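Local coordinates for glycerate dehydrogenase related protein (Thermoplasma acidophilum, PDB 3GVX) that probably acts as an NAD(P)H-dependent reductase of glyoxylate or hydroxypyruvate, in the D-isomer specific 2-hydroxyacid dehydrogenase family, at residues 38-41 with 42-46; 268-271 with 272-276; 181-185 with 186-190; 155-158 with 159-162; 139-143 with 144-148. All coordinates share one frame; numbering follows the deposited sequence.

Contact 1 (38-41 with 42-46); sequences QVIK and DRYVL
I40 and Y44 meet where the chain leaves strand 37-40 and folds back, residues 42-45 running back at 152° to the direction of 38-41. This inner side is the packed one: I40 CG2 sits 4.1 Å from Y44 CB, and I40 CD1 lies at the edge of the tyrosine ring, near its plane. The same I40 CG2 is 3.3 Å from R43 O. CG1 of I40 takes the position between backbone N and carbonyl carbon (chi1 73°), and the extended second torsion sends CD1 on toward that ring. I53 of strand 52-55 touches both side chains, and Y44 OH is hydrogen-bonded to D64 O. Farther from the turn, the extended, buried side chain of Q38, its CG anti to the backbone N (chi1 -171°), brings its terminal amide up to the backbone of V45. A leucine in place of Q38 would probably leave the polar backbone of V45 facing a hydrocarbon. At the turn itself the contact is looser: K41 and D42 are exposed, and a water accepts from K41 N at 3.0 Å and donates to R43 O at 2.9 Å, a carbonyl that N6 ND2 also grips. The reversal thus combines hydrocarbon contact and a buried amide on its inner side with a water bridge at the turn.

Contact 2 (268-271 with 272-276); sequences AIQL and AFENV
L271 O accepts from N275 N at 2.9 Å, with the donor tilted 27° out of the carbonyl plane, and Q270 O takes E274 N at the same length. These i to i+4 bonds, with F273 N to I269 O beside them, mark a regular alpha-helical turn, which brings side chains four residues apart onto the same flank. On one flank I269 and F273 lie side by side and point the same way; I269 CG1 touches F273 CE2 at 3.8 Å, because CG1 is anti to the backbone N (chi1 -166°). Another flank is polar. The amide of Q270 and the carboxylate of E274 stand almost perpendicular, 89° apart, and Q270 NE2 gives E274 OE2 a long, weak but straight hydrogen bond of 3.5 Å. The other oxygen, E274 OE1, lies 3.7 Å from L271 CD2. With an alanine in place of E274, Q270 NE2 is likely to lose this acceptor and its amide to turn more freely. Within helix 266-279, I269, Q270, F273 and E274 pack on helix 11-20, through V13, I16, A17 and V20 respectively, whereas V276 rests on strand 52-55 and L271 meets Y121 of the second subunit.

Contact 3 (181-185 with 186-190); sequences IPLTD and KTRGM
This is a surface loop folded on itself, between strand 176-179 and helix 193-196 of the Rossmann-type nucleotide-binding domain. Its hub is the buried hydroxyl of T187, which both gives and receives: OG1 donates to P182 O at 2.9 Å, in the carbonyl plane and on a lone pair, and accepts from T184 N at 2.8 Å along a nearly straight N-H (168°). With chi1 at 76°, OG1 is held between the backbone N and the carbonyl carbon, facing both partners, while CG2 packs 3.4 Å from T184 OG1. T184 answers through its backbone, its O receiving R188 N at 2.9 Å. Its own hydroxyl accepts a weak bond from K186 N, 3.3 Å from T184 OG1. Farther out, L183 CD1 lies over one face of the R188 guanidinium, 4.0 Å above the plane and over its centre. Bends at chi2 and chi3 fold the arginine back so that its guanidinium presents a face to that methyl. V213 touches I181, L183 and T187. T187 also starts a type II beta turn that ends at M190, with G189 at positive phi. Hydroxyl-to-backbone and backbone bonds thus close the loop, with no charged pair in contact across it.

Contact 4 (155-158 with 159-162); sequences SVDQ and NVDV
D157 and N159 meet in a type I beta turn that runs from D157 to V160, in the loop joining strand 147-151 to the edge strand 162-163 of the Rossmann-type sheet. The hydrogen bonds within the turn are unequal. The bond of the turn itself is weak, V160 N lying 3.5 Å from D157 O, and the aspartate side chain contributes a shorter one, N159 N to D157 OD1 at 2.9 Å. With chi1 at 53° the carboxylate is set between its own backbone N and carbonyl carbon, so that it curls back over the turn; the amide meets OD1 from above the carboxylate plane, 57° out of it. OD1 is also held by the hydroxyl of Y130, a second partner that probably limits the rotation of the carboxylate.

Apolar contact comes from the two valines that flank the turn: V160 CG2 reaches to 3.8 Å from V156 CB, and V160 also rests on A150 and Y130.

Two flat polar groups run alongside each other at the corner. The side chains of Q158 and N159 lie side by side, their amide planes 15° apart, and N159 OD1 comes within 3.6 Å of Q158 CG.

Two waters bridge further groups. One accepts from N159 ND2 and donates to D157 OD2, tying the two side chains together outside the turn. A second water spans from the turn to D161, donating to Q158 O at 3.0 Å and to D161 OD1 at 2.8 Å.

Contact 5 (139-143 with 144-148); sequences HLAKA and FGMRV
A141 and M146 meet at the C-terminal end of helix 132-143, where the chain leaves through a Schellman motif. G145 has positive phi, M146 N reaches back to A141 O at 2.8 Å, and G145 N to K142 O at 3.0 Å, the latter from above the carbonyl plane. A side chain at G145 would press on the carbonyl of F144.

The side chains then fold over this end. Selenomethionine M146 has CG beside its backbone N (chi1 -44°), which lays CG 3.2 Å from A141 O; with chi2 extended (-171°), SE comes to rest 3.9 Å from A141 CB. That same methyl also receives V148 CG2 at 3.8 Å, so the alanine is packed from two alternate positions, M146 and V148. F144 turns its ring back along the helix with L140 O at its edge, near the ring plane, at 3.3 Å from CD2.

K142 is coiled rather than extended: its first three torsions all lie near -60°, curling the chain over the exit so that CD packs 3.9 Å from V148 CG2 and NZ donates to M146 O at 3.2 Å, in the carbonyl plane. The ammonium has a stronger partner in the carboxylate of D161, with which it forms a salt bridge.

The motif is the alpha-to-beta turn of the beta-alpha-beta unit 124-128, 132-143, 147-151. A141, M146 and V148 pack on strand 124-128, the F144 ring meets F90 of helix 79-97 nearly parallel, and L140, A143 and F144 touch the second subunit.

From the N terminus, contact 1 comes first, reversing the chain after strand 37-40 of the five-stranded sheet. Contact 5 turns helix 132-143 into strand 147-151, contact 4 leads from that strand to 162-163, contact 3 folds the loop after strand 176-179, and contact 2 closes the series on helix 266-279. All five are local and in series; none nests or crosses. Two pairs touch. V39 CG2 packs 3.9 Å from F273 CE1, joining contacts 1 and 2 in one domain although far apart in sequence. D161 OD2 also receives V148 N in a probable hydrogen bond of 2.7 Å, tying contact 4 to contact 5. Contact 3 stands apart, its centre 22 Å from that of contact 4.

Contact 1 (38-41 with 42-46)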
loop_
_atom_site.group_PDB
_atom_site.type_symbol
_atom_site.label_atom_id
_atom_site.label_comp_id
_atom_site.label_asym_id
_atom_site.label_seq_id
_atom_site.Cartn_x
_atom_site.Cartn_y
_atom_site.Cartn_z
ATOM N N GLN B 38 -20.897 26.029 -10.821
ATOM C CA GLN B 38 -19.983 26.447 -11.860
ATOM C C GLN B 38 -18.624 25.830 -11.586
ATOM O O GLN B 38 -18.109 25.903 -10.470
ATOM C CB GLN B 38 -19.877 27.969 -11.881
ATOM C CG GLN B 38 -19.125 28.518 -13.059
ATOM C CD GLN B 38 -19.210 30.026 -13.115
ATOM O OE1 GLN B 38 -20.302 30.591 -13.193
ATOM N NE2 GLN B 38 -18.066 30.688 -13.067
ATOM N N VAL B 39 -18.051 25.200 -12.599
ATOM C CA VAL B 39 -16.735 24.597 -12.456
ATOM C C VAL B 39 -15.805 25.527 -13.212
ATOM O O VAL B 39 -16.072 25.887 -14.351
ATOM C CB VAL B 39 -16.687 23.188 -13.073
ATOM C CG1 VAL B 39 -15.337 22.544 -12.780
ATOM C CG2 VAL B 39 -17.841 22.342 -12.537
ATOM N N ILE B 40 -14.711 25.918 -12.579
ATOM C CA ILE B 40 -13.807 26.860 -13.195
ATOM C C ILE B 40 -12.346 26.519 -13.047
ATOM O O ILE B 40 -11.954 25.616 -12.319
ATOM C CB ILE B 40 -13.981 28.256 -12.557
ATOM C CG1 ILE B 40 -13.370 28.239 -11.153
ATOM C CG2 ILE B 40 -15.464 28.620 -12.437
ATOM C CD1 ILE B 40 -13.318 29.595 -10.455
ATOM N N LYS B 41 -11.542 27.291 -13.752
ATOM C CA LYS B 41 -10.111 27.188 -13.650
ATOM C C LYS B 41 -9.668 28.490 -13.005
ATOM O O LYS B 41 -9.252 28.505 -11.860
ATOM C CB LYS B 41 -9.474 27.031 -15.023
ATOM C CG LYS B 41 -9.791 25.726 -15.689
ATOM C CD LYS B 41 -8.947 25.558 -16.919
ATOM C CE LYS B 41 -9.222 24.245 -17.591
ATOM N NZ LYS B 41 -8.317 24.064 -18.758
ATOM N N ASP B 42 -9.822 29.588 -13.734
ATOM C CA ASP B 42 -9.404 30.885 -13.242
ATOM C C ASP B 42 -10.496 31.915 -13.079
ATOM O O ASP B 42 -10.405 32.786 -12.238
ATOM C CB ASP B 42 -8.327 31.434 -14.158
ATOM C CG ASP B 42 -7.152 30.496 -14.280
ATOM O OD1 ASP B 42 -6.419 30.576 -15.283
ATOM O OD2 ASP B 42 -6.953 29.672 -13.368
ATOM N N ARG B 43 -11.530 31.828 -13.892
ATOM C CA ARG B 43 -12.593 32.798 -13.789
ATOM C C ARG B 43 -13.966 32.217 -13.599
ATOM O O ARG B 43 -14.297 31.163 -14.129
ATOM C CB ARG B 43 -12.603 33.714 -15.014
ATOM C CG ARG B 43 -11.474 34.727 -15.042
ATOM C CD ARG B 43 -11.553 35.576 -16.308
ATOM N NE ARG B 43 -11.445 34.758 -17.516
ATOM C CZ ARG B 43 -10.322 34.193 -17.951
ATOM N NH1 ARG B 43 -9.190 34.359 -17.280
ATOM N NH2 ARG B 43 -10.336 33.450 -19.053
ATOM N N TYR B 44 -14.759 32.922 -12.812
ATOM C CA TYR B 44 -16.117 32.518 -12.571
ATOM C C TYR B 44 -16.946 33.620 -13.212
ATOM O O TYR B 44 -16.427 34.676 -13.586
ATOM C CB TYR B 44 -16.391 32.389 -11.057
ATOM C CG TYR B 44 -16.046 33.620 -10.219
ATOM C CD1 TYR B 44 -16.893 34.723 -10.177
ATOM C CD2 TYR B 44 -14.878 33.673 -9.460
ATOM C CE1 TYR B 44 -16.584 35.863 -9.410
ATOM C CE2 TYR B 44 -14.560 34.804 -8.684
ATOM C CZ TYR B 44 -15.424 35.895 -8.664
ATOM O OH TYR B 44 -15.128 37.001 -7.901
ATOM N N VAL B 45 -18.232 33.358 -13.365
ATOM C CA VAL B 45 -19.146 34.314 -13.950
ATOM C C VAL B 45 -20.348 34.339 -13.030
ATOM O O VAL B 45 -21.056 33.344 -12.910
ATOM C CB VAL B 45 -19.581 33.861 -15.365
ATOM C CG1 VAL B 45 -20.685 34.793 -15.903
ATOM C CG2 VAL B 45 -18.354 33.807 -16.305
ATOM N N LEU B 46 -20.582 35.467 -12.374
ATOM C CA LEU B 46 -21.699 35.546 -11.451
ATOM C C LEU B 46 -23.044 35.542 -12.140
ATOM O O LEU B 46 -23.242 36.152 -13.184
ATOM C CB LEU B 46 -21.604 36.777 -10.547
ATOM C CG LEU B 46 -20.397 36.839 -9.616
ATOM C CD1 LEU B 46 -20.555 38.093 -8.768
ATOM C CD2 LEU B 46 -20.269 35.561 -8.765
HETATM O O HOH W 1 -12.715 29.275 -15.639
#

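Contact 2 (268-271 with 272-276)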
loop_
_atom_site.group_PDB
_atom_site.type_symbol
_atom_site.label_atom_id
_atom_site.label_comp_id
_atom_site.label_asym_id
_atom_site.label_seq_id
_atom_site.Cartn_x
_atom_site.Cartn_y
_atom_site.Cartn_z
ATOM N N ALA B 268 -7.498 14.640 -11.249
ATOM C CA ALA B 268 -7.935 15.899 -10.638
ATOM C C ALA B 268 -9.292 16.351 -11.160
ATOM O O ALA B 268 -10.183 16.667 -10.385
ATOM C CB ALA B 268 -6.889 16.990 -10.875
ATOM N N ILE B 269 -9.460 16.337 -12.477
ATOM C CA ILE B 269 -10.717 16.770 -13.070
ATOM C C ILE B 269 -11.916 15.953 -12.604
ATOM O O ILE B 269 -12.985 16.500 -12.365
ATOM C CB ILE B 269 -10.616 16.816 -14.630
ATOM C CG1 ILE B 269 -11.815 17.590 -15.196
ATOM C CG2 ILE B 269 -10.450 15.416 -15.212
ATOM C CD1 ILE B 269 -11.811 19.077 -14.811
ATOM N N GLN B 270 -11.733 14.649 -12.421
ATOM C CA GLN B 270 -12.829 13.808 -11.953
ATOM C C GLN B 270 -13.203 14.117 -10.519
ATOM O O GLN B 270 -14.375 14.169 -10.176
ATOM C CB GLN B 270 -12.471 12.335 -12.062
ATOM C CG GLN B 270 -13.645 11.418 -11.818
ATOM C CD GLN B 270 -13.312 9.980 -12.143
ATOM O OE1 GLN B 270 -12.632 9.699 -13.131
ATOM N NE2 GLN B 270 -13.793 9.061 -11.318
ATOM N N LEU B 271 -12.192 14.301 -9.679
ATOM C CA LEU B 271 -12.423 14.627 -8.273
ATOM C C LEU B 271 -13.166 15.962 -8.172
ATOM O O LEU B 271 -14.006 16.145 -7.293
ATOM C CB LEU B 271 -11.092 14.688 -7.505
ATOM C CG LEU B 271 -10.338 13.352 -7.369
ATOM C CD1 LEU B 271 -8.890 13.612 -6.960
ATOM C CD2 LEU B 271 -11.065 12.443 -6.372
ATOM N N ALA B 272 -12.859 16.880 -9.088
ATOM C CA ALA B 272 -13.516 18.186 -9.117
ATOM C C ALA B 272 -15.017 18.011 -9.338
ATOM O O ALA B 272 -15.821 18.535 -8.579
ATOM C CB ALA B 272 -12.903 19.077 -10.213
ATOM N N PHE B 273 -15.402 17.247 -10.354
ATOM C CA PHE B 273 -16.830 17.032 -10.613
ATOM C C PHE B 273 -17.505 16.269 -9.498
ATOM O O PHE B 273 -18.657 16.523 -9.158
ATOM C CB PHE B 273 -17.067 16.273 -11.931
ATOM C CG PHE B 273 -16.698 17.046 -13.163
ATOM C CD1 PHE B 273 -17.099 18.357 -13.330
ATOM C CD2 PHE B 273 -15.939 16.469 -14.153
ATOM C CE1 PHE B 273 -16.741 19.074 -14.458
ATOM C CE2 PHE B 273 -15.586 17.183 -15.277
ATOM C CZ PHE B 273 -15.988 18.487 -15.423
ATOM N N GLU B 274 -16.778 15.317 -8.936
ATOM C CA GLU B 274 -17.306 14.523 -7.853
ATOM C C GLU B 274 -17.633 15.384 -6.656
ATOM O O GLU B 274 -18.667 15.194 -6.025
ATOM C CB GLU B 274 -16.334 13.404 -7.480
ATOM C CG GLU B 274 -16.385 12.271 -8.484
ATOM C CD GLU B 274 -15.448 11.108 -8.161
ATOM O OE1 GLU B 274 -14.420 11.315 -7.491
ATOM O OE2 GLU B 274 -15.736 9.976 -8.595
ATOM N N ASN B 275 -16.779 16.353 -6.354
ATOM C CA ASN B 275 -17.071 17.215 -5.225
ATOM C C ASN B 275 -18.335 18.007 -5.481
ATOM O O ASN B 275 -19.043 18.353 -4.551
ATOM C CB ASN B 275 -15.936 18.190 -4.922
ATOM C CG ASN B 275 -16.101 18.843 -3.562
ATOM O OD1 ASN B 275 -16.079 20.069 -3.430
ATOM N ND2 ASN B 275 -16.269 18.014 -2.536
ATOM N N VAL B 276 -18.606 18.310 -6.745
ATOM C CA VAL B 276 -19.808 19.054 -7.110
ATOM C C VAL B 276 -21.052 18.238 -6.790
ATOM O O VAL B 276 -22.023 18.733 -6.231
ATOM C CB VAL B 276 -19.806 19.410 -8.610
ATOM C CG1 VAL B 276 -21.218 19.801 -9.055
ATOM C CG2 VAL B 276 -18.803 20.537 -8.881
#

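Contact 3 (181-185 with 186-190)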
loop_
_atom_site.group_PDB
_atom_site.type_symbol
_atom_site.label_atom_id
_atom_site.label_comp_id
_atom_site.label_asym_id
_atom_site.label_seq_id
_atom_site.Cartn_x
_atom_site.Cartn_y
_atom_site.Cartn_z
ATOM N N ILE B 181 4.120 17.473 8.240
ATOM C CA ILE B 181 3.755 18.676 8.959
ATOM C C ILE B 181 4.327 19.901 8.245
ATOM O O ILE B 181 5.413 19.850 7.680
ATOM C CB ILE B 181 4.281 18.596 10.415
ATOM C CG1 ILE B 181 3.492 19.542 11.323
ATOM C CG2 ILE B 181 5.782 18.883 10.435
ATOM C CD1 ILE B 181 3.604 19.202 12.787
ATOM N N PRO B 182 3.583 21.013 8.243
ATOM C CA PRO B 182 4.044 22.241 7.591
ATOM C C PRO B 182 5.289 22.824 8.261
ATOM O O PRO B 182 5.473 22.725 9.475
ATOM C CB PRO B 182 2.837 23.167 7.707
ATOM C CG PRO B 182 1.690 22.209 7.723
ATOM C CD PRO B 182 2.181 21.152 8.662
ATOM N N LEU B 183 6.135 23.428 7.438
ATOM C CA LEU B 183 7.368 24.033 7.906
ATOM C C LEU B 183 7.093 25.461 8.377
ATOM O O LEU B 183 6.755 26.342 7.582
ATOM C CB LEU B 183 8.390 24.036 6.775
ATOM C CG LEU B 183 9.611 24.942 6.904
ATOM C CD1 LEU B 183 10.570 24.462 8.002
ATOM C CD2 LEU B 183 10.281 24.968 5.545
ATOM N N THR B 184 7.212 25.668 9.685
ATOM C CA THR B 184 7.008 26.979 10.287
ATOM C C THR B 184 8.147 27.202 11.275
ATOM O O THR B 184 9.050 26.373 11.395
ATOM C CB THR B 184 5.684 27.054 11.082
ATOM O OG1 THR B 184 5.799 26.255 12.263
ATOM C CG2 THR B 184 4.502 26.565 10.235
ATOM N N ASP B 185 8.092 28.317 11.986
ATOM C CA ASP B 185 9.108 28.638 12.968
ATOM C C ASP B 185 9.236 27.628 14.094
ATOM O O ASP B 185 10.322 27.434 14.625
ATOM C CB ASP B 185 8.833 30.014 13.560
ATOM C CG ASP B 185 9.274 31.131 12.643
ATOM O OD1 ASP B 185 8.824 32.280 12.836
ATOM O OD2 ASP B 185 10.076 30.853 11.726
ATOM N N LYS B 186 8.154 26.979 14.488
ATOM C CA LYS B 186 8.315 26.019 15.569
ATOM C C LYS B 186 8.612 24.631 15.093
ATOM O O LYS B 186 9.020 23.783 15.879
ATOM C CB LYS B 186 7.089 25.931 16.430
ATOM C CG LYS B 186 6.049 26.872 16.045
ATOM C CD LYS B 186 5.476 27.384 17.304
ATOM C CE LYS B 186 4.328 28.258 17.006
ATOM N NZ LYS B 186 3.127 27.476 17.342
ATOM N N THR B 187 8.389 24.383 13.814
ATOM C CA THR B 187 8.655 23.059 13.298
ATOM C C THR B 187 10.032 22.989 12.651
ATOM O O THR B 187 10.570 21.908 12.479
ATOM C CB THR B 187 7.584 22.626 12.279
ATOM O OG1 THR B 187 7.813 23.302 11.041
ATOM C CG2 THR B 187 6.185 22.950 12.795
ATOM N N ARG B 188 10.605 24.130 12.283
ATOM C CA ARG B 188 11.939 24.120 11.679
ATOM C C ARG B 188 12.929 23.490 12.656
ATOM O O ARG B 188 12.982 23.882 13.827
ATOM C CB ARG B 188 12.390 25.546 11.342
ATOM C CG ARG B 188 13.894 25.704 11.083
ATOM C CD ARG B 188 14.180 26.298 9.712
ATOM N NE ARG B 188 13.230 27.353 9.368
ATOM C CZ ARG B 188 12.950 27.738 8.128
ATOM N NH1 ARG B 188 13.552 27.155 7.103
ATOM N NH2 ARG B 188 12.046 28.685 7.920
ATOM N N GLY B 189 13.704 22.517 12.175
ATOM C CA GLY B 189 14.693 21.836 13.002
ATOM C C GLY B 189 14.086 20.981 14.088
ATOM O O GLY B 189 14.785 20.443 14.945
HETATM N N MSE B 190 12.768 20.857 14.032
HETATM C CA MSE B 190 11.968 20.077 14.971
HETATM C C MSE B 190 12.489 18.669 15.235
HETATM O O MSE B 190 12.564 18.230 16.379
HETATM C CB MSE B 190 10.541 20.017 14.449
HETATM C CG MSE B 190 9.626 19.039 15.115
HETATM SE SE MSE B 190 8.003 19.305 14.391
HETATM C CE MSE B 190 7.017 18.912 15.740
#

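Contact 4 (155-158 with 159-162)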
loop_
_atom_site.group_PDB
_atom_site.type_symbol
_atom_site.label_atom_id
_atom_site.label_comp_id
_atom_site.label_asym_id
_atom_site.label_seq_id
_atom_site.Cartn_x
_atom_site.Cartn_y
_atom_site.Cartn_z
ATOM N N SER B 155 -7.708 18.133 15.786
ATOM C CA SER B 155 -8.557 17.536 14.776
ATOM C C SER B 155 -7.909 16.292 14.212
ATOM O O SER B 155 -6.871 16.337 13.549
ATOM C CB SER B 155 -8.880 18.521 13.645
ATOM O OG SER B 155 -10.092 18.170 13.016
ATOM N N VAL B 156 -8.522 15.169 14.538
ATOM C CA VAL B 156 -8.085 13.889 14.045
ATOM C C VAL B 156 -9.412 13.318 13.666
ATOM O O VAL B 156 -10.457 13.875 14.006
ATOM C CB VAL B 156 -7.448 12.993 15.137
ATOM C CG1 VAL B 156 -6.148 13.609 15.621
ATOM C CG2 VAL B 156 -8.447 12.743 16.267
ATOM N N ASP B 157 -9.395 12.228 12.939
ATOM C CA ASP B 157 -10.649 11.646 12.582
ATOM C C ASP B 157 -10.719 10.267 13.170
ATOM O O ASP B 157 -9.997 9.920 14.101
ATOM C CB ASP B 157 -10.805 11.592 11.071
ATOM C CG ASP B 157 -9.640 10.913 10.392
ATOM O OD1 ASP B 157 -8.898 10.175 11.061
ATOM O OD2 ASP B 157 -9.461 11.113 9.182
ATOM N N GLN B 158 -11.614 9.483 12.611
ATOM C CA GLN B 158 -11.817 8.138 13.063
ATOM C C GLN B 158 -10.668 7.184 12.732
ATOM O O GLN B 158 -10.608 6.118 13.310
ATOM C CB GLN B 158 -13.086 7.589 12.438
ATOM C CG GLN B 158 -12.770 6.693 11.274
ATOM C CD GLN B 158 -13.728 6.875 10.139
ATOM O OE1 GLN B 158 -14.748 6.187 10.054
ATOM N NE2 GLN B 158 -13.418 7.819 9.257
ATOM N N ASN B 159 -9.776 7.516 11.802
ATOM C CA ASN B 159 -8.700 6.577 11.506
ATOM C C ASN B 159 -7.481 6.737 12.408
ATOM O O ASN B 159 -6.403 6.233 12.113
ATOM C CB ASN B 159 -8.287 6.656 10.037
ATOM C CG ASN B 159 -9.309 6.054 9.123
ATOM O OD1 ASN B 159 -10.013 5.115 9.493
ATOM N ND2 ASN B 159 -9.403 6.589 7.914
ATOM N N VAL B 160 -7.670 7.441 13.515
ATOM C CA VAL B 160 -6.602 7.644 14.478
ATOM C C VAL B 160 -6.924 6.923 15.775
ATOM O O VAL B 160 -7.969 7.149 16.370
ATOM C CB VAL B 160 -6.404 9.120 14.815
ATOM C CG1 VAL B 160 -5.391 9.234 15.944
ATOM C CG2 VAL B 160 -5.963 9.913 13.582
ATOM N N ASP B 161 -6.031 6.057 16.223
ATOM C CA ASP B 161 -6.299 5.334 17.449
ATOM C C ASP B 161 -5.717 6.003 18.683
ATOM O O ASP B 161 -6.210 5.813 19.782
ATOM C CB ASP B 161 -5.768 3.908 17.327
ATOM C CG ASP B 161 -6.187 3.248 16.036
ATOM O OD1 ASP B 161 -7.398 3.063 15.819
ATOM O OD2 ASP B 161 -5.308 2.924 15.218
ATOM N N VAL B 162 -4.659 6.776 18.498
ATOM C CA VAL B 162 -4.020 7.442 19.622
ATOM C C VAL B 162 -3.533 8.842 19.297
ATOM O O VAL B 162 -2.869 9.085 18.283
ATOM C CB VAL B 162 -2.809 6.624 20.152
ATOM C CG1 VAL B 162 -2.198 7.326 21.370
ATOM C CG2 VAL B 162 -3.235 5.193 20.486
HETATM O O HOH W 2 -8.238 9.351 7.586
HETATM O O HOH W 3 -9.156 3.519 13.703
#

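Contact 5 (139-143 with 144-148)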
loop_
_atom_site.group_PDB
_atom_site.type_symbol
_atom_site.label_atom_id
_atom_site.label_comp_id
_atom_site.label_asym_id
_atom_site.label_seq_id
_atom_site.Cartn_x
_atom_site.Cartn_y
_atom_site.Cartn_z
ATOM N N HIS B 139 -5.708 6.511 6.219
ATOM C CA HIS B 139 -6.764 5.721 5.581
ATOM C C HIS B 139 -6.116 4.466 5.011
ATOM O O HIS B 139 -6.643 3.375 5.159
ATOM C CB HIS B 139 -7.465 6.549 4.485
ATOM C CG HIS B 139 -8.056 5.741 3.373
ATOM N ND1 HIS B 139 -9.322 5.201 3.420
ATOM C CD2 HIS B 139 -7.555 5.413 2.159
ATOM C CE1 HIS B 139 -9.574 4.578 2.282
ATOM N NE2 HIS B 139 -8.518 4.690 1.499
ATOM N N LEU B 140 -4.954 4.628 4.387
ATOM C CA LEU B 140 -4.225 3.488 3.835
ATOM C C LEU B 140 -3.681 2.604 4.964
ATOM O O LEU B 140 -3.749 1.379 4.893
ATOM C CB LEU B 140 -3.073 3.957 2.941
ATOM C CG LEU B 140 -3.432 4.730 1.670
ATOM C CD1 LEU B 140 -2.132 5.122 0.966
ATOM C CD2 LEU B 140 -4.343 3.884 0.767
ATOM N N ALA B 141 -3.165 3.234 6.016
ATOM C CA ALA B 141 -2.629 2.504 7.159
ATOM C C ALA B 141 -3.669 1.607 7.827
ATOM O O ALA B 141 -3.360 0.480 8.199
ATOM C CB ALA B 141 -2.017 3.479 8.170
ATOM N N LYS B 142 -4.899 2.095 7.957
ATOM C CA LYS B 142 -5.971 1.303 8.556
ATOM C C LYS B 142 -6.260 0.110 7.672
ATOM O O LYS B 142 -6.513 -0.975 8.159
ATOM C CB LYS B 142 -7.257 2.134 8.737
ATOM C CG LYS B 142 -7.107 3.334 9.660
ATOM C CD LYS B 142 -6.475 2.953 10.999
ATOM C CE LYS B 142 -7.283 1.911 11.760
ATOM N NZ LYS B 142 -6.584 1.507 13.022
ATOM N N ALA B 143 -6.212 0.317 6.366
ATOM C CA ALA B 143 -6.452 -0.771 5.425
ATOM C C ALA B 143 -5.380 -1.855 5.565
ATOM O O ALA B 143 -5.669 -3.042 5.502
ATOM C CB ALA B 143 -6.476 -0.234 4.011
ATOM N N PHE B 144 -4.137 -1.429 5.770
ATOM C CA PHE B 144 -3.023 -2.359 5.946
ATOM C C PHE B 144 -3.050 -3.009 7.321
ATOM O O PHE B 144 -2.197 -3.825 7.647
ATOM C CB PHE B 144 -1.675 -1.645 5.720
ATOM C CG PHE B 144 -1.233 -1.613 4.289
ATOM C CD1 PHE B 144 -0.717 -2.740 3.689
ATOM C CD2 PHE B 144 -1.345 -0.461 3.533
ATOM C CE1 PHE B 144 -0.327 -2.722 2.371
ATOM C CE2 PHE B 144 -0.953 -0.442 2.204
ATOM C CZ PHE B 144 -0.444 -1.578 1.626
ATOM N N GLY B 145 -4.030 -2.629 8.130
ATOM C CA GLY B 145 -4.148 -3.176 9.462
ATOM C C GLY B 145 -3.240 -2.518 10.485
ATOM O O GLY B 145 -3.022 -3.048 11.560
HETATM N N MSE B 146 -2.722 -1.345 10.176
HETATM C CA MSE B 146 -1.832 -0.674 11.109
HETATM C C MSE B 146 -2.623 0.077 12.157
HETATM O O MSE B 146 -3.786 0.381 11.961
HETATM C CB MSE B 146 -0.932 0.303 10.357
HETATM C CG MSE B 146 -0.354 -0.276 9.077
HETATM SE SE MSE B 146 0.896 0.839 8.382
HETATM C CE MSE B 146 2.122 0.564 9.394
ATOM N N ARG B 147 -1.965 0.381 13.262
ATOM C CA ARG B 147 -2.553 1.142 14.348
ATOM C C ARG B 147 -2.026 2.548 14.076
ATOM O O ARG B 147 -0.877 2.706 13.667
ATOM C CB ARG B 147 -2.032 0.596 15.678
ATOM C CG ARG B 147 -2.452 1.349 16.913
ATOM C CD ARG B 147 -1.775 0.734 18.161
ATOM N NE ARG B 147 -2.317 1.287 19.394
ATOM C CZ ARG B 147 -3.599 1.226 19.735
ATOM N NH1 ARG B 147 -4.474 0.628 18.933
ATOM N NH2 ARG B 147 -4.008 1.779 20.870
ATOM N N VAL B 148 -2.838 3.573 14.296
ATOM C CA VAL B 148 -2.385 4.925 14.005
ATOM C C VAL B 148 -2.299 5.880 15.182
ATOM O O VAL B 148 -3.236 6.044 15.950
ATOM C CB VAL B 148 -3.247 5.549 12.880
ATOM C CG1 VAL B 148 -2.871 7.007 12.665
ATOM C CG2 VAL B 148 -3.058 4.738 11.584
#